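Local coordinates for bifunctional GH43-CE protein (Bacteroides eggerthii, PDB 6MLY) that probably acts as a xylan 1,4-beta-xylosidase through its family 43 glycosidase domain and carries a putative carbohydrate esterase domain in the same chain, at residues 319-322 / 323-327; 337-340 / 341-344. All coordinates share one frame; numbering follows the deposited sequence.

How the contacts relate
Contacts 1 and 2 are two local folds of the chain, one after the other, in the beta-xylosidase C-terminal concanavalin A-like domain, each made by side chains a few residues apart. Contact 1 (319-327) closes before strand 333-335, and contact 2 (337-344) spans the connection from that strand to strand 343-344. Their centres are about 17 Å apart and their nearest atoms about 4 Å, without touching. Both are surface contacts on the same side of the chain's centre. The strand between them belongs to one sheet of the domain, whereas strand 343-344 lies at the margin of another. Neither contact adjoins the predicted glycosidase residues Asp143 and Glu200 or the sodium site in the esterase region.

Contact 1: residues 319-322 / 323-327; sequences FNRK and KGERA
Arg321 and Glu325 cross at about a right angle, with guanidinium and carboxylate planes 22° apart, yet no N-H of the arginine points at Glu325 OE2: Arg321 NE and Glu325 OE2 stay 4.0 Å apart, a proximity of charges rather than a salt bridge. The guanidinium is engaged instead at its edge. Its NE and NH2 grip Ala327 O side-on, each at 2.8 Å from that oxygen, and both come from the same face of the carbonyl plane. On another part of the edge, NH1 bonds to Asn320 O, nearly straight at 165°, and also meets Asp317 in a salt bridge, so several partners fix the rotation of the group. A bend at chi2 (-59°) turns the arginine chain back toward Ala327. The pair of bonds to Ala327 O joins the two arms of an irregular surface loop in the concanavalin A-like domain, reversing near Gly324, whose phi is positive. Within the bend, Glu325 reaches across with its chain extended, and OE1 accepts Lys322 N at 3.1 Å, the donor lying above the carboxylate plane. CG of Lys322 lies beside the same oxygen. Farther out, Lys322 NZ makes a weak bond to Lys323 O.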
# COMPACT_ATOMS: atom_id res chain seq x y z
N PHE A 319 -16.51 17.74 7.09
CA PHE A 319 -16.91 18.70 6.05
C PHE A 319 -18.10 19.55 6.53
O PHE A 319 -18.94 19.97 5.73
CB PHE A 319 -17.15 17.97 4.72
CG PHE A 319 -15.89 17.42 4.10
CD1 PHE A 319 -14.85 18.26 3.73
CD2 PHE A 319 -15.73 16.06 3.89
CE1 PHE A 319 -13.69 17.76 3.17
CE2 PHE A 319 -14.57 15.55 3.33
CZ PHE A 319 -13.55 16.40 2.96
N ASN A 320 -18.12 19.82 7.84
CA ASN A 320 -19.04 20.73 8.49
C ASN A 320 -18.26 21.96 8.93
O ASN A 320 -17.19 21.83 9.53
CB ASN A 320 -19.68 20.14 9.75
CG ASN A 320 -21.13 19.76 9.58
OD1 ASN A 320 -21.91 20.50 8.97
ND2 ASN A 320 -21.51 18.64 10.16
N ARG A 321 -18.82 23.14 8.66
CA ARG A 321 -18.17 24.40 8.90
C ARG A 321 -19.12 25.30 9.70
O ARG A 321 -20.29 25.46 9.33
CB ARG A 321 -17.76 25.03 7.57
CG ARG A 321 -16.79 24.19 6.75
CD ARG A 321 -15.48 23.89 7.47
NE ARG A 321 -14.52 23.19 6.62
CZ ARG A 321 -14.34 21.87 6.59
NH1 ARG A 321 -14.99 21.08 7.43
NH2 ARG A 321 -13.51 21.34 5.71
N LYS A 322 -18.60 25.86 10.81
CA LYS A 322 -19.24 26.93 11.57
C LYS A 322 -19.05 28.25 10.81
O LYS A 322 -18.44 28.28 9.74
CB LYS A 322 -18.62 27.02 12.98
CG LYS A 322 -17.19 27.55 13.04
CD LYS A 322 -16.98 28.68 14.04
CE LYS A 322 -15.65 29.39 13.85
NZ LYS A 322 -15.62 30.71 14.52
N LYS A 323 -19.56 29.35 11.38
CA LYS A 323 -19.50 30.68 10.77
C LYS A 323 -18.05 31.20 10.74
O LYS A 323 -17.42 31.35 11.79
CB LYS A 323 -20.40 31.65 11.54
CG LYS A 323 -20.60 33.02 10.90
CD LYS A 323 -21.19 32.95 9.50
CE LYS A 323 -22.44 33.79 9.34
NZ LYS A 323 -23.60 33.19 10.05
N GLY A 324 -17.55 31.47 9.53
CA GLY A 324 -16.22 32.05 9.32
C GLY A 324 -15.11 31.14 9.81
O GLY A 324 -14.30 31.54 10.64
N GLU A 325 -15.08 29.92 9.28
CA GLU A 325 -14.07 28.91 9.58
C GLU A 325 -13.28 28.63 8.29
O GLU A 325 -13.84 28.74 7.21
CB GLU A 325 -14.75 27.65 10.10
CG GLU A 325 -13.81 26.54 10.54
CD GLU A 325 -14.50 25.21 10.85
OE1 GLU A 325 -15.61 25.24 11.42
OE2 GLU A 325 -13.92 24.16 10.50
N ARG A 326 -12.00 28.29 8.42
CA ARG A 326 -11.23 27.84 7.27
C ARG A 326 -12.06 26.81 6.49
O ARG A 326 -12.54 25.83 7.06
CB ARG A 326 -9.89 27.23 7.72
CG ARG A 326 -8.70 28.18 7.63
CD ARG A 326 -7.42 27.44 7.30
NE ARG A 326 -7.47 26.81 5.97
CZ ARG A 326 -6.96 27.35 4.86
NH1 ARG A 326 -6.38 28.53 4.89
NH2 ARG A 326 -7.03 26.69 3.71
N ALA A 327 -12.22 27.05 5.18
CA ALA A 327 -12.97 26.15 4.30
C ALA A 327 -12.31 24.77 4.27
O ALA A 327 -13.00 23.76 4.31
CB ALA A 327 -13.09 26.74 2.92

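Contact 2: residues 337-340 / 341-344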
# COMPACT_ATOMS: atom_id res chain seq x y z
N ASN A 337 -2.36 23.09 -9.01
CA ASN A 337 -3.29 24.20 -8.82
C ASN A 337 -4.73 23.71 -8.94
O ASN A 337 -5.12 23.17 -9.97
CB ASN A 337 -3.05 25.33 -9.82
CG ASN A 337 -1.78 26.09 -9.53
OD1 ASN A 337 -1.10 25.81 -8.55
ND2 ASN A 337 -1.45 27.05 -10.38
N PRO A 338 -5.56 23.91 -7.89
CA PRO A 338 -6.96 23.50 -7.94
C PRO A 338 -7.76 24.39 -8.91
O PRO A 338 -7.38 25.54 -9.12
CB PRO A 338 -7.45 23.70 -6.50
CG PRO A 338 -6.56 24.78 -5.95
CD PRO A 338 -5.22 24.56 -6.61
N ASP A 339 -8.82 23.83 -9.49
CA ASP A 339 -9.86 24.61 -10.14
C ASP A 339 -10.94 24.89 -9.09
O ASP A 339 -11.77 24.04 -8.80
CB ASP A 339 -10.39 23.88 -11.39
CG ASP A 339 -11.39 24.68 -12.21
OD1 ASP A 339 -11.79 25.76 -11.75
OD2 ASP A 339 -11.77 24.19 -13.30
N ASN A 340 -10.91 26.10 -8.52
CA ASN A 340 -11.70 26.46 -7.34
C ASN A 340 -13.18 26.66 -7.71
O ASN A 340 -14.01 26.81 -6.82
CB ASN A 340 -11.14 27.70 -6.64
CG ASN A 340 -9.81 27.44 -5.96
OD1 ASN A 340 -9.57 26.35 -5.44
ND2 ASN A 340 -8.93 28.44 -5.94
N ALA A 341 -13.50 26.64 -9.01
CA ALA A 341 -14.88 26.68 -9.49
C ALA A 341 -15.60 25.35 -9.22
O ALA A 341 -16.80 25.36 -8.96
CB ALA A 341 -14.91 27.00 -10.97
N LEU A 342 -14.86 24.24 -9.25
CA LEU A 342 -15.43 22.89 -9.41
C LEU A 342 -15.51 22.10 -8.09
O LEU A 342 -15.92 20.96 -8.11
CB LEU A 342 -14.58 22.13 -10.44
CG LEU A 342 -14.68 22.63 -11.87
CD1 LEU A 342 -13.64 21.96 -12.75
CD2 LEU A 342 -16.08 22.41 -12.44
N TRP A 343 -15.10 22.70 -6.97
CA TRP A 343 -15.39 22.11 -5.65
C TRP A 343 -16.21 23.11 -4.83
O TRP A 343 -16.24 24.30 -5.15
CB TRP A 343 -14.12 21.67 -4.92
CG TRP A 343 -13.20 22.77 -4.48
CD1 TRP A 343 -12.21 23.35 -5.22
CD2 TRP A 343 -13.14 23.39 -3.18
NE1 TRP A 343 -11.56 24.30 -4.48
CE2 TRP A 343 -12.11 24.36 -3.23
CE3 TRP A 343 -13.87 23.24 -1.99
CZ2 TRP A 343 -11.78 25.16 -2.14
CZ3 TRP A 343 -13.54 24.04 -0.91
CH2 TRP A 343 -12.52 24.99 -0.99
N SER A 344 -16.88 22.61 -3.79
CA SER A 344 -17.74 23.44 -2.96
C SER A 344 -18.08 22.72 -1.65
O SER A 344 -18.05 21.50 -1.59
CB SER A 344 -18.99 23.82 -3.71
OG SER A 344 -19.84 24.61 -2.89
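A type I beta turn from Asp339 to Leu342 leads the chain into the short, weakly bonded strand 343-344, outermost in one sheet of the concanavalin A-like domain within this chain. The turn is closed by Leu342 N, which donates to Asp339 O at 3.1 Å; the same oxygen also accepts from the side-chain amide of Asn368. The Asp339 side chain folds back over the turn, CG anti to the backbone N, and its two carboxylate oxygens part company. OD1 takes a weak bond from Ala341 N, at 3.3 Å, and lies beside the methyl of that alanine. OD2 instead lies against the CD1 branch of Leu342, where the two side chains meet obliquely. On the strand side, Trp343 carries its indole back beside Asn340: chi1 of 68° sets CG between the backbone N and the carbonyl carbon, and the two side chains run alongside each other, pointing the same way. The backbone carbonyl oxygen of Asn340 lies over one face of the ring, and the ring also meets that of Trp334. Amide and indole planes stand 78° apart, while Trp343 NE1 donates to Asn340 OD1 at 3.0 Å, nearly straight at 167°, with the acceptor in the ring plane.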